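Local coordinates for pyoverdine biosynthesis protein PvcA (Pseudomonas aeruginosa, PDB 3E59), which makes the isonitrile group of an isocyano tyrosine on the way to paerucumarin, using ribulose 5-phosphate as the source of the carbon atom, at residues A69-N73 and P74-L78; S184-E187 and T188-S192; Y199-I202 and T203-L206; F205-E208 and D209-P213; G232-Q235 and R236-W240. One frame throughout, in Å; residues are numbered along the deposited sequence.

Contact 1: residues A69-N73 and P74-L78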
loop_
_atom_site.group_PDB
_atom_site.type_symbol
_atom_site.label_atom_id
_atom_site.label_comp_id
_atom_site.label_asym_id
_atom_site.label_seq_id
_atom_site.Cartn_x
_atom_site.Cartn_y
_atom_site.Cartn_z
ATOM N N ALA A 69 -0.017 6.558 -6.610
ATOM C CA ALA A 69 0.359 7.892 -7.051
ATOM C C ALA A 69 0.475 8.669 -5.778
ATOM O O ALA A 69 -0.071 8.261 -4.753
ATOM C CB ALA A 69 -0.721 8.522 -7.939
ATOM N N LYS A 70 1.191 9.786 -5.835
ATOM C CA LYS A 70 1.280 10.683 -4.693
ATOM C C LYS A 70 -0.099 11.296 -4.390
ATOM O O LYS A 70 -0.919 11.489 -5.300
ATOM C CB LYS A 70 2.315 11.771 -4.983
ATOM C CG LYS A 70 3.410 11.932 -3.920
ATOM C CD LYS A 70 4.416 10.813 -3.925
ATOM C CE LYS A 70 5.702 11.225 -3.218
ATOM N NZ LYS A 70 6.023 10.445 -1.992
ATOM N N SER A 71 -0.368 11.576 -3.113
ATOM C CA SER A 71 -1.540 12.383 -2.743
ATOM C C SER A 71 -1.587 13.675 -3.576
ATOM O O SER A 71 -0.541 14.300 -3.805
ATOM C CB SER A 71 -1.492 12.719 -1.252
ATOM O OG SER A 71 -2.274 13.864 -0.941
ATOM N N PRO A 72 -2.799 14.090 -4.024
ATOM C CA PRO A 72 -2.898 15.311 -4.836
ATOM C C PRO A 72 -2.745 16.580 -4.009
ATOM O O PRO A 72 -2.694 17.670 -4.564
ATOM C CB PRO A 72 -4.312 15.229 -5.418
ATOM C CG PRO A 72 -5.089 14.440 -4.388
ATOM C CD PRO A 72 -4.118 13.455 -3.806
ATOM N N ASN A 73 -2.684 16.431 -2.692
ATOM C CA ASN A 73 -2.565 17.555 -1.776
ATOM C C ASN A 73 -1.099 17.980 -1.648
ATOM O O ASN A 73 -0.290 17.238 -1.077
ATOM C CB ASN A 73 -3.143 17.164 -0.404
ATOM C CG ASN A 73 -3.231 18.335 0.569
ATOM O OD1 ASN A 73 -2.619 19.390 0.360
ATOM N ND2 ASN A 73 -4.006 18.155 1.644
ATOM N N PRO A 74 -0.757 19.195 -2.143
ATOM C CA PRO A 74 0.633 19.670 -2.073
ATOM C C PRO A 74 1.112 19.915 -0.641
ATOM O O PRO A 74 2.306 20.088 -0.409
ATOM C CB PRO A 74 0.611 20.997 -2.856
ATOM C CG PRO A 74 -0.730 21.057 -3.544
ATOM C CD PRO A 74 -1.654 20.189 -2.763
ATOM N N GLY A 75 0.187 19.941 0.309
ATOM C CA GLY A 75 0.547 20.132 1.706
ATOM C C GLY A 75 0.967 18.852 2.400
ATOM O O GLY A 75 1.459 18.904 3.529
ATOM N N LYS A 76 0.761 17.710 1.737
ATOM C CA LYS A 76 1.040 16.380 2.322
ATOM C C LYS A 76 2.321 15.731 1.773
ATOM O O LYS A 76 2.971 14.947 2.460
ATOM C CB LYS A 76 -0.138 15.412 2.104
ATOM C CG LYS A 76 -1.454 15.787 2.791
ATOM C CD LYS A 76 -2.242 14.552 3.307
ATOM C CE LYS A 76 -2.286 13.406 2.313
ATOM N NZ LYS A 76 -3.222 12.308 2.714
ATOM N N VAL A 77 2.667 16.073 0.534
ATOM C CA VAL A 77 3.795 15.482 -0.176
ATOM C C VAL A 77 4.699 16.577 -0.737
ATOM O O VAL A 77 4.270 17.733 -0.860
ATOM C CB VAL A 77 3.315 14.539 -1.319
ATOM C CG1 VAL A 77 2.594 13.334 -0.750
ATOM C CG2 VAL A 77 2.432 15.284 -2.322
ATOM N N LEU A 78 5.946 16.223 -1.068
ATOM C CA LEU A 78 6.901 17.197 -1.638
ATOM C C LEU A 78 6.599 17.536 -3.098
ATOM O O LEU A 78 6.699 18.691 -3.500
ATOM C CB LEU A 78 8.345 16.706 -1.517
ATOM C CG LEU A 78 8.978 16.619 -0.128
ATOM C CD1 LEU A 78 10.124 15.641 -0.173
ATOM C CD2 LEU A 78 9.455 17.978 0.349
#

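Contact 2: residues S184-E187 and T188-S192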
loop_
_atom_site.group_PDB
_atom_site.type_symbol
_atom_site.label_atom_id
_atom_site.label_comp_id
_atom_site.label_asym_id
_atom_site.label_seq_id
_atom_site.Cartn_x
_atom_site.Cartn_y
_atom_site.Cartn_z
ATOM N N SER A 184 -23.596 -3.475 -1.035
ATOM C CA SER A 184 -22.918 -4.623 -0.437
ATOM C C SER A 184 -21.545 -4.271 0.180
ATOM O O SER A 184 -21.133 -4.886 1.156
ATOM C CB SER A 184 -22.808 -5.772 -1.444
ATOM O OG SER A 184 -21.515 -6.345 -1.378
ATOM N N ILE A 185 -20.831 -3.308 -0.391
ATOM C CA ILE A 185 -19.566 -2.846 0.223
ATOM C C ILE A 185 -19.866 -2.320 1.624
ATOM O O ILE A 185 -19.201 -2.679 2.596
ATOM C CB ILE A 185 -18.864 -1.749 -0.620
ATOM C CG1 ILE A 185 -18.460 -2.306 -1.996
ATOM C CG2 ILE A 185 -17.649 -1.151 0.131
ATOM C CD1 ILE A 185 -17.379 -3.384 -1.961
ATOM N N ARG A 186 -20.904 -1.494 1.714
ATOM C CA ARG A 186 -21.350 -0.930 2.976
ATOM C C ARG A 186 -21.745 -1.996 4.005
ATOM O O ARG A 186 -21.356 -1.904 5.161
ATOM C CB ARG A 186 -22.509 0.040 2.735
ATOM C CG ARG A 186 -23.094 0.621 4.023
ATOM C CD ARG A 186 -24.048 1.763 3.738
ATOM N NE ARG A 186 -25.006 1.895 4.836
ATOM C CZ ARG A 186 -24.745 2.529 5.970
ATOM N NH1 ARG A 186 -23.560 3.107 6.155
ATOM N NH2 ARG A 186 -25.668 2.585 6.910
ATOM N N GLU A 187 -22.525 -2.996 3.587
ATOM C CA GLU A 187 -22.964 -4.074 4.492
ATOM C C GLU A 187 -21.769 -4.829 5.099
ATOM O O GLU A 187 -21.754 -5.118 6.305
ATOM C CB GLU A 187 -23.951 -5.031 3.787
ATOM C CG GLU A 187 -24.375 -6.245 4.635
ATOM C CD GLU A 187 -25.643 -6.945 4.127
ATOM O OE1 GLU A 187 -26.031 -6.752 2.942
ATOM O OE2 GLU A 187 -26.254 -7.700 4.926
ATOM N N THR A 188 -20.778 -5.126 4.258
ATOM C CA THR A 188 -19.518 -5.746 4.680
ATOM C C THR A 188 -18.724 -4.883 5.685
ATOM O O THR A 188 -18.284 -5.384 6.718
ATOM C CB THR A 188 -18.621 -6.091 3.448
ATOM O OG1 THR A 188 -19.389 -6.831 2.490
ATOM C CG2 THR A 188 -17.398 -6.915 3.847
ATOM N N LEU A 189 -18.549 -3.599 5.390
ATOM C CA LEU A 189 -17.825 -2.686 6.313
ATOM C C LEU A 189 -18.494 -2.642 7.684
ATOM O O LEU A 189 -17.818 -2.673 8.708
ATOM C CB LEU A 189 -17.675 -1.260 5.724
ATOM C CG LEU A 189 -16.869 -1.137 4.417
ATOM C CD1 LEU A 189 -17.002 0.258 3.745
ATOM C CD2 LEU A 189 -15.403 -1.518 4.632
ATOM N N LEU A 190 -19.825 -2.605 7.696
ATOM C CA LEU A 190 -20.598 -2.541 8.945
ATOM C C LEU A 190 -20.661 -3.867 9.729
ATOM O O LEU A 190 -21.171 -3.899 10.854
ATOM C CB LEU A 190 -22.026 -2.032 8.692
ATOM C CG LEU A 190 -22.369 -0.640 8.137
ATOM C CD1 LEU A 190 -23.449 -0.007 9.003
ATOM C CD2 LEU A 190 -21.188 0.312 8.002
ATOM N N ALA A 191 -20.141 -4.945 9.138
ATOM C CA ALA A 191 -20.221 -6.278 9.738
ATOM C C ALA A 191 -19.141 -6.561 10.760
ATOM O O ALA A 191 -19.248 -7.530 11.516
ATOM C CB ALA A 191 -20.229 -7.372 8.650
ATOM N N SER A 192 -18.099 -5.731 10.801
ATOM C CA SER A 192 -17.012 -5.963 11.760
ATOM C C SER A 192 -16.339 -4.686 12.271
ATOM O O SER A 192 -16.398 -3.628 11.628
ATOM C CB SER A 192 -15.962 -6.912 11.167
ATOM O OG SER A 192 -15.224 -6.267 10.142
#

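Contact 3: residues Y199-I202 and T203-L206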
loop_
_atom_site.group_PDB
_atom_site.type_symbol
_atom_site.label_atom_id
_atom_site.label_comp_id
_atom_site.label_asym_id
_atom_site.label_seq_id
_atom_site.Cartn_x
_atom_site.Cartn_y
_atom_site.Cartn_z
ATOM N N TYR A 199 -13.063 1.767 6.964
ATOM C CA TYR A 199 -13.891 2.858 6.475
ATOM C C TYR A 199 -13.435 4.233 7.051
ATOM O O TYR A 199 -13.290 5.204 6.305
ATOM C CB TYR A 199 -15.389 2.579 6.747
ATOM C CG TYR A 199 -16.289 3.679 6.226
ATOM C CD1 TYR A 199 -16.931 4.554 7.103
ATOM C CD2 TYR A 199 -16.457 3.881 4.847
ATOM C CE1 TYR A 199 -17.727 5.578 6.628
ATOM C CE2 TYR A 199 -17.255 4.911 4.366
ATOM C CZ TYR A 199 -17.880 5.751 5.256
ATOM O OH TYR A 199 -18.681 6.772 4.793
ATOM N N ARG A 200 -13.196 4.297 8.359
ATOM C CA ARG A 200 -12.739 5.544 9.013
ATOM C C ARG A 200 -11.388 6.024 8.493
ATOM O O ARG A 200 -11.180 7.229 8.308
ATOM C CB ARG A 200 -12.758 5.440 10.562
ATOM C CG ARG A 200 -12.207 6.701 11.308
ATOM C CD ARG A 200 -12.920 7.023 12.629
ATOM N NE ARG A 200 -12.166 6.595 13.812
ATOM C CZ ARG A 200 -11.770 7.385 14.821
ATOM N NH1 ARG A 200 -12.032 8.688 14.832
ATOM N NH2 ARG A 200 -11.102 6.855 15.840
ATOM N N ALA A 201 -10.482 5.083 8.239
ATOM C CA ALA A 201 -9.141 5.414 7.771
ATOM C C ALA A 201 -9.135 5.939 6.337
ATOM O O ALA A 201 -8.493 6.963 6.027
ATOM C CB ALA A 201 -8.245 4.213 7.889
ATOM N N ILE A 202 -9.855 5.243 5.463
ATOM C CA ILE A 202 -9.991 5.664 4.075
ATOM C C ILE A 202 -10.681 7.027 3.971
ATOM O O ILE A 202 -10.308 7.843 3.136
ATOM C CB ILE A 202 -10.730 4.609 3.212
ATOM C CG1 ILE A 202 -10.008 3.239 3.263
ATOM C CG2 ILE A 202 -10.908 5.115 1.768
ATOM C CD1 ILE A 202 -8.462 3.255 2.939
ATOM N N THR A 203 -11.688 7.264 4.807
ATOM C CA THR A 203 -12.333 8.583 4.885
ATOM C C THR A 203 -11.284 9.642 5.243
ATOM O O THR A 203 -11.218 10.702 4.619
ATOM C CB THR A 203 -13.481 8.595 5.909
ATOM O OG1 THR A 203 -14.438 7.581 5.569
ATOM C CG2 THR A 203 -14.188 9.960 5.937
ATOM N N ARG A 204 -10.439 9.332 6.221
ATOM C CA ARG A 204 -9.416 10.280 6.651
ATOM C C ARG A 204 -8.414 10.644 5.553
ATOM O O ARG A 204 -8.046 11.815 5.443
ATOM C CB ARG A 204 -8.709 9.813 7.930
ATOM C CG ARG A 204 -7.800 10.888 8.547
ATOM C CD ARG A 204 -7.123 10.426 9.828
ATOM N NE ARG A 204 -6.167 9.343 9.590
ATOM C CZ ARG A 204 -6.407 8.056 9.854
ATOM N NH1 ARG A 204 -7.583 7.694 10.364
ATOM N NH2 ARG A 204 -5.479 7.134 9.606
ATOM N N PHE A 205 -7.981 9.660 4.746
ATOM C CA PHE A 205 -7.062 9.925 3.626
ATOM C C PHE A 205 -7.714 10.870 2.624
ATOM O O PHE A 205 -7.095 11.820 2.160
ATOM C CB PHE A 205 -6.684 8.656 2.840
ATOM C CG PHE A 205 -5.999 7.579 3.644
ATOM C CD1 PHE A 205 -5.406 7.840 4.868
ATOM C CD2 PHE A 205 -5.918 6.286 3.125
ATOM C CE1 PHE A 205 -4.772 6.826 5.578
ATOM C CE2 PHE A 205 -5.276 5.257 3.835
ATOM C CZ PHE A 205 -4.707 5.531 5.054
ATOM N N LEU A 206 -8.955 10.572 2.261
ATOM C CA LEU A 206 -9.701 11.396 1.313
ATOM C C LEU A 206 -9.953 12.801 1.854
ATOM O O LEU A 206 -9.774 13.786 1.139
ATOM C CB LEU A 206 -11.025 10.717 0.932
ATOM C CG LEU A 206 -10.839 9.361 0.241
ATOM C CD1 LEU A 206 -12.160 8.650 0.108
ATOM C CD2 LEU A 206 -10.169 9.506 -1.135
#

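Contact 4: residues F205-E208 and D209-P213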
loop_
_atom_site.group_PDB
_atom_site.type_symbol
_atom_site.label_atom_id
_atom_site.label_comp_id
_atom_site.label_asym_id
_atom_site.label_seq_id
_atom_site.Cartn_x
_atom_site.Cartn_y
_atom_site.Cartn_z
ATOM N N PHE A 205 -7.981 9.660 4.746
ATOM C CA PHE A 205 -7.062 9.925 3.626
ATOM C C PHE A 205 -7.714 10.870 2.624
ATOM O O PHE A 205 -7.095 11.820 2.160
ATOM C CB PHE A 205 -6.684 8.656 2.840
ATOM C CG PHE A 205 -5.999 7.579 3.644
ATOM C CD1 PHE A 205 -5.406 7.840 4.868
ATOM C CD2 PHE A 205 -5.918 6.286 3.125
ATOM C CE1 PHE A 205 -4.772 6.826 5.578
ATOM C CE2 PHE A 205 -5.276 5.257 3.835
ATOM C CZ PHE A 205 -4.707 5.531 5.054
ATOM N N LEU A 206 -8.955 10.572 2.261
ATOM C CA LEU A 206 -9.701 11.396 1.313
ATOM C C LEU A 206 -9.953 12.801 1.854
ATOM O O LEU A 206 -9.774 13.786 1.139
ATOM C CB LEU A 206 -11.025 10.717 0.932
ATOM C CG LEU A 206 -10.839 9.361 0.241
ATOM C CD1 LEU A 206 -12.160 8.650 0.108
ATOM C CD2 LEU A 206 -10.169 9.506 -1.135
ATOM N N TYR A 207 -10.353 12.891 3.115
ATOM C CA TYR A 207 -10.566 14.194 3.745
ATOM C C TYR A 207 -9.270 15.018 3.785
ATOM O O TYR A 207 -9.250 16.191 3.397
ATOM C CB TYR A 207 -11.162 14.009 5.146
ATOM C CG TYR A 207 -11.180 15.269 5.977
ATOM C CD1 TYR A 207 -12.187 16.219 5.797
ATOM C CD2 TYR A 207 -10.212 15.502 6.958
ATOM C CE1 TYR A 207 -12.228 17.372 6.556
ATOM C CE2 TYR A 207 -10.237 16.676 7.730
ATOM C CZ TYR A 207 -11.256 17.599 7.514
ATOM O OH TYR A 207 -11.332 18.768 8.233
ATOM N N GLU A 208 -8.189 14.395 4.235
ATOM C CA GLU A 208 -6.889 15.056 4.308
ATOM C C GLU A 208 -6.317 15.425 2.937
ATOM O O GLU A 208 -5.673 16.463 2.794
ATOM C CB GLU A 208 -5.919 14.237 5.158
ATOM C CG GLU A 208 -6.292 14.318 6.649
ATOM C CD GLU A 208 -5.390 13.524 7.583
ATOM O OE1 GLU A 208 -4.401 12.904 7.144
ATOM O OE2 GLU A 208 -5.686 13.515 8.789
ATOM N N ASP A 209 -6.587 14.599 1.927
ATOM C CA ASP A 209 -6.270 14.944 0.537
ATOM C C ASP A 209 -6.940 16.246 0.085
ATOM O O ASP A 209 -6.372 16.981 -0.720
ATOM C CB ASP A 209 -6.727 13.831 -0.407
ATOM C CG ASP A 209 -5.691 12.725 -0.575
ATOM O OD1 ASP A 209 -4.568 12.826 -0.021
ATOM O OD2 ASP A 209 -6.021 11.755 -1.291
ATOM N N GLY A 210 -8.158 16.501 0.579
ATOM C CA GLY A 210 -8.927 17.691 0.205
ATOM C C GLY A 210 -8.612 18.919 1.043
ATOM O O GLY A 210 -8.918 20.043 0.646
ATOM N N LEU A 211 -8.006 18.700 2.207
ATOM C CA LEU A 211 -7.620 19.775 3.112
ATOM C C LEU A 211 -6.325 20.421 2.660
ATOM O O LEU A 211 -5.332 20.384 3.382
ATOM C CB LEU A 211 -7.409 19.239 4.528
ATOM C CG LEU A 211 -8.412 19.537 5.637
ATOM C CD1 LEU A 211 -7.781 19.101 6.957
ATOM C CD2 LEU A 211 -8.816 21.012 5.693
ATOM N N THR A 212 -6.338 20.995 1.463
ATOM C CA THR A 212 -5.179 21.697 0.927
ATOM C C THR A 212 -4.925 22.942 1.788
ATOM O O THR A 212 -5.875 23.609 2.174
ATOM C CB THR A 212 -5.398 22.068 -0.562
ATOM O OG1 THR A 212 -6.579 22.867 -0.698
ATOM C CG2 THR A 212 -5.572 20.807 -1.406
ATOM N N PRO A 213 -3.648 23.242 2.124
ATOM C CA PRO A 213 -3.346 24.423 2.969
ATOM C C PRO A 213 -4.061 25.704 2.511
ATOM O O PRO A 213 -4.349 26.582 3.329
ATOM C CB PRO A 213 -1.820 24.585 2.839
ATOM C CG PRO A 213 -1.378 23.600 1.771
ATOM C CD PRO A 213 -2.420 22.517 1.748
#

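Contact 5: residues G232-Q235 and R236-W240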
loop_
_atom_site.group_PDB
_atom_site.type_symbol
_atom_site.label_atom_id
_atom_site.label_comp_id
_atom_site.label_asym_id
_atom_site.label_seq_id
_atom_site.Cartn_x
_atom_site.Cartn_y
_atom_site.Cartn_z
ATOM N N GLY A 232 -16.593 4.064 -2.479
ATOM C CA GLY A 232 -16.115 3.807 -3.843
ATOM C C GLY A 232 -14.675 3.321 -3.895
ATOM O O GLY A 232 -14.355 2.364 -4.606
ATOM N N VAL A 233 -13.805 3.978 -3.139
ATOM C CA VAL A 233 -12.385 3.598 -3.060
ATOM C C VAL A 233 -12.191 2.166 -2.549
ATOM O O VAL A 233 -11.433 1.387 -3.135
ATOM C CB VAL A 233 -11.576 4.616 -2.198
ATOM C CG1 VAL A 233 -10.124 4.164 -1.990
ATOM C CG2 VAL A 233 -11.603 5.978 -2.843
ATOM N N ILE A 234 -12.882 1.823 -1.464
ATOM C CA ILE A 234 -12.900 0.457 -0.936
ATOM C C ILE A 234 -13.416 -0.517 -2.002
ATOM O O ILE A 234 -12.832 -1.592 -2.207
ATOM C CB ILE A 234 -13.785 0.363 0.345
ATOM C CG1 ILE A 234 -13.287 1.306 1.456
ATOM C CG2 ILE A 234 -13.889 -1.052 0.850
ATOM C CD1 ILE A 234 -11.853 1.099 1.835
ATOM N N GLN A 235 -14.505 -0.139 -2.685
ATOM C CA GLN A 235 -15.081 -0.977 -3.752
ATOM C C GLN A 235 -14.021 -1.300 -4.808
ATOM O O GLN A 235 -13.843 -2.459 -5.167
ATOM C CB GLN A 235 -16.293 -0.299 -4.419
ATOM C CG GLN A 235 -16.961 -1.146 -5.505
ATOM C CD GLN A 235 -17.832 -0.325 -6.428
ATOM O OE1 GLN A 235 -17.431 0.747 -6.888
ATOM N NE2 GLN A 235 -19.034 -0.828 -6.717
ATOM N N ARG A 236 -13.322 -0.275 -5.291
ATOM C CA ARG A 236 -12.233 -0.456 -6.258
ATOM C C ARG A 236 -11.063 -1.273 -5.718
ATOM O O ARG A 236 -10.565 -2.171 -6.409
ATOM C CB ARG A 236 -11.715 0.888 -6.784
ATOM C CG ARG A 236 -12.757 1.753 -7.469
ATOM C CD ARG A 236 -13.412 1.067 -8.666
ATOM N NE ARG A 236 -14.596 1.817 -9.072
ATOM C CZ ARG A 236 -14.577 2.898 -9.845
ATOM N NH1 ARG A 236 -13.430 3.367 -10.336
ATOM N NH2 ARG A 236 -15.718 3.510 -10.125
ATOM N N SER A 237 -10.615 -0.961 -4.502
ATOM C CA SER A 237 -9.509 -1.705 -3.881
ATOM C C SER A 237 -9.859 -3.165 -3.718
ATOM O O SER A 237 -9.019 -4.032 -3.960
ATOM C CB SER A 237 -9.142 -1.133 -2.507
ATOM O OG SER A 237 -8.831 0.241 -2.607
ATOM N N TRP A 238 -11.095 -3.442 -3.292
ATOM C CA TRP A 238 -11.531 -4.821 -3.124
ATOM C C TRP A 238 -11.718 -5.544 -4.463
ATOM O O TRP A 238 -11.372 -6.720 -4.581
ATOM C CB TRP A 238 -12.792 -4.927 -2.261
ATOM C CG TRP A 238 -12.606 -4.632 -0.774
ATOM C CD1 TRP A 238 -11.424 -4.367 -0.101
ATOM C CD2 TRP A 238 -13.641 -4.606 0.219
ATOM N NE1 TRP A 238 -11.677 -4.164 1.237
ATOM C CE2 TRP A 238 -13.026 -4.313 1.464
ATOM C CE3 TRP A 238 -15.035 -4.808 0.182
ATOM C CZ2 TRP A 238 -13.765 -4.208 2.665
ATOM C CZ3 TRP A 238 -15.769 -4.698 1.382
ATOM C CH2 TRP A 238 -15.123 -4.400 2.600
ATOM N N ALA A 239 -12.290 -4.856 -5.455
ATOM C CA ALA A 239 -12.365 -5.390 -6.830
ATOM C C ALA A 239 -10.965 -5.743 -7.361
ATOM O O ALA A 239 -10.749 -6.844 -7.858
ATOM C CB ALA A 239 -13.059 -4.391 -7.769
ATOM N N TRP A 240 -10.021 -4.805 -7.246
ATOM C CA TRP A 240 -8.618 -5.040 -7.642
ATOM C C TRP A 240 -8.033 -6.254 -6.919
ATOM O O TRP A 240 -7.398 -7.110 -7.538
ATOM C CB TRP A 240 -7.777 -3.785 -7.356
ATOM C CG TRP A 240 -6.304 -3.784 -7.805
ATOM C CD1 TRP A 240 -5.232 -3.342 -7.067
ATOM C CD2 TRP A 240 -5.761 -4.199 -9.077
ATOM N NE1 TRP A 240 -4.063 -3.452 -7.794
ATOM C CE2 TRP A 240 -4.356 -3.972 -9.028
ATOM C CE3 TRP A 240 -6.317 -4.725 -10.248
ATOM C CZ2 TRP A 240 -3.503 -4.266 -10.107
ATOM C CZ3 TRP A 240 -5.453 -5.034 -11.324
ATOM C CH2 TRP A 240 -4.068 -4.796 -11.239
#

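Contact 1: residues A69-N73 and P74-L78
Lys70 and Val77 run antiparallel alongside each other, the methylene CG of the lysine resting on CG1 of Val77 at 3.6 Å. The other valine methyl, CG2, sits 3.5 Å from Ser71 O, so the two branches of this compact side chain serve two neighbours. Farther round, the Asn73 side chain lies across that of Lys76, roughly perpendicular to it, with Asn73 ND2 3.7 Å from Lys76 CG. The bend itself is a type I beta turn from Asn73 to Lys76, closed by Lys76 N to Asn73 O at 3.0 Å, with the rigid ring of Pro74 suited to its second position. An ST turn enters it, Ser71 OG accepting from Asn73 N at 3.1 Å, and an Asx turn overlaps it. In the latter, Asn73 has CG anti to the backbone N (chi1 -172°), which brings OD1 forward to Gly75 N at 2.9 Å; the donor lies 44° out of the amide's carbonyl plane. ND2 is thereby turned outward, to the carbonyls of Glu208 and Leu211. The lysine chain of Lys76 kinks twice on its way out and lays CE 3.3 Å from Ser71 OG, while its ammonium reaches His282 and Asp209, the latter also a partner of Ser71 OG. Lys70 NZ forms a salt bridge with Glu86.

Contact 2: residues S184-E187 and T188-S192
Ser184 O is gripped twice by Thr188, once by the backbone N at 3.1 Å and once by OG1 at 2.9 Å. The two donors come from opposite faces of the carbonyl plane, the amide tilted 30° from it and the hydroxyl 25°. Threonine suits the place because its hydroxyl, lying beside its own backbone N (chi1 -51°), points back down the helix and finds an acceptor there even at an exposed position. The next bonds are regular: Leu189 N bonds to Ile185 O at 3.0 Å in the carbonyl plane, and Leu190 N bonds to Arg186 O, also at 3.0 Å. These bonds belong to helix 182-189, and a type I beta turn spans Leu189 to Ser192. Ala191 N bonds to Thr188 O at 3.1 Å. Ser192 in turn takes the N-cap position of helix 193-210, its OG accepting from Gly195 N. Among the side chains, Ile185 and Leu189 sit one turn apart on the buried flank, CG2 of the isoleucine 3.9 Å from CD1 of the leucine, and both pack against Trp238 of helix 219-247. On the exposed flank the chain of Arg186 is extended, and Leu190 CD1 lies over one face of its guanidinium, toward the rim and 4.0 Å from NH2. An apolar methyl over the face does not compete for the guanidinium N-H groups, and NH1 bonds to the hydroxyl of Tyr231.

Contact 3: residues Y199-I202 and T203-L206
Tyr199 lays one face of its ring over the hydroxyl of Thr203, OG1 standing 3.8 Å above the ring plane and over its centre. With CG anti to the backbone N (chi1 -179°), the ring is carried forward along the helix to the residue four places on. The same hydroxyl bonds to Tyr199 O at 2.7 Å, and Thr203 N takes that carbonyl from the opposite face of its plane at 3.0 Å, so the buried threonine hydroxyl has its acceptor within its own helix. On another flank the ring of Phe205 covers Ala201 O, which lies 3.4 Å from its plane and off toward the rim. That oxygen keeps its regular helical bond to Phe205 N. Ala201, whose side chain is a single methyl, meets Trp277 here. Ile202 serves two partners with its two branches: CD1 meets Phe205 CE2 at 3.9 Å, and CG2 meets Leu206 CD1 at 4.1 Å. A branched aliphatic chain suits such a split between an aromatic and an aliphatic neighbour. All of this lies in the middle of helix 193-210. Helix 219-247 runs against the side of Tyr199, Ile202 and Thr203, stacking Tyr231 on the tyrosine ring and receiving its hydroxyl at Lys227 O, while Phe205 turns toward His282 and Trp277 in loops.

Contact 4: residues F205-E208 and D209-P213
Tyr207 and Leu211 meet through CE2 of the ring and CD1 of the leucine, 3.5 Å apart, as helix 193-210 comes to its C-terminal end. The tyrosine has CG anti to its own amide N (chi1 169°), which swings the ring toward the end of the helix, where Leu211 meets it; the leucine methyl comes at it obliquely and also lies 3.8 Å from Tyr207 OH. Toward the helix end the backbone bonds weaken. Asp209 N to Phe205 O is short, at 2.8 Å, and Gly210 N to Leu206 O is longer, at 3.2 Å, with a weak bond from the same N to Tyr207 O beside it. Leu211 N has just two weak bonds across the contact, to Tyr207 O and Glu208 O. Gly210 is the last helical residue; glycine, with its flexible backbone, is common near helix C-termini, although its angles here are still helical. Leu211 is the first to depart from them. Asp209 holds CG beside its backbone N, placing the carboxylate carbon 3.2 Å from Phe205 O. Its OD1 has Ser71 and Lys76 as partners, and the ammonium would probably stabilise the negative charge. In the next shell, helix 219-247 packs against Tyr207 through Lys219, Leu222 and Gln223, and against Leu206 through Ala226. Past the helix, Leu211 is the centre of an inverse gamma turn, closed by a weak bond from Thr212 N to Gly210 O at 2.9 Å.

Contact 5: residues G232-Q235 and R236-W240
Gly232 O, Val233 O, Ile234 O and Gln235 O each accept, in regular alpha-helical order, the amide N of the residue four places on, Arg236 to Ala239. Val233 O takes a second donor, Ser237 OG at 2.9 Å, which stands 42° out of the carbonyl plane. The serine hydroxyl lies beside its own backbone N (chi1 -56°) and so points back one turn to this carbonyl. The side chains of Ile234 and Trp238 leave the helix in a common direction. CG2 of the isoleucine lies over the face of the six-membered ring in a CH-pi contact, 3.5 Å from the ring centroid and 16° off its normal, and comes within 3.4 Å of CE2. A beta-branched residue is apt here, since it keeps a methyl close to the backbone, under the broad indole. Gln235 OE1 sits at the edge of the Arg236 guanidinium, 3.7 Å from NE, too far to satisfy that nitrogen, which is buried with no partner in the model; Gln235 NE2 bonds to Glu180 O and Arg236 NH1 to Val118 O. A phosphate ion, probably from the crystallisation liquor, lies about 4 Å from the Ser237 side chain. Such a serine bonded to the carbonyl four back is a familiar feature of helices, here of the long helix 219-247 that leads into strand 252-255 of a parallel sheet with the Rossmann-like strand order 3-2-1-4-5.

All five contacts are local, following one another along the chain, and none encloses another. Contact 1 closes a tight bend in the loop between strand 60-64 and helix 84-103. Contact 2 lies on helix 182-189 and the turn that hands the chain to helix 193-210, whose middle and end form contacts 3 and 4; these overlap at Phe205 and Leu206. Contact 5 lies on helix 219-247. In space the order changes: contact 1 meets contact 4, their centres about 9 Å apart, pinning the early loop to a helix end far along the sequence. Contact 5 touches contacts 2, 3 and 4, so helix 219-247 joins the two preceding helices.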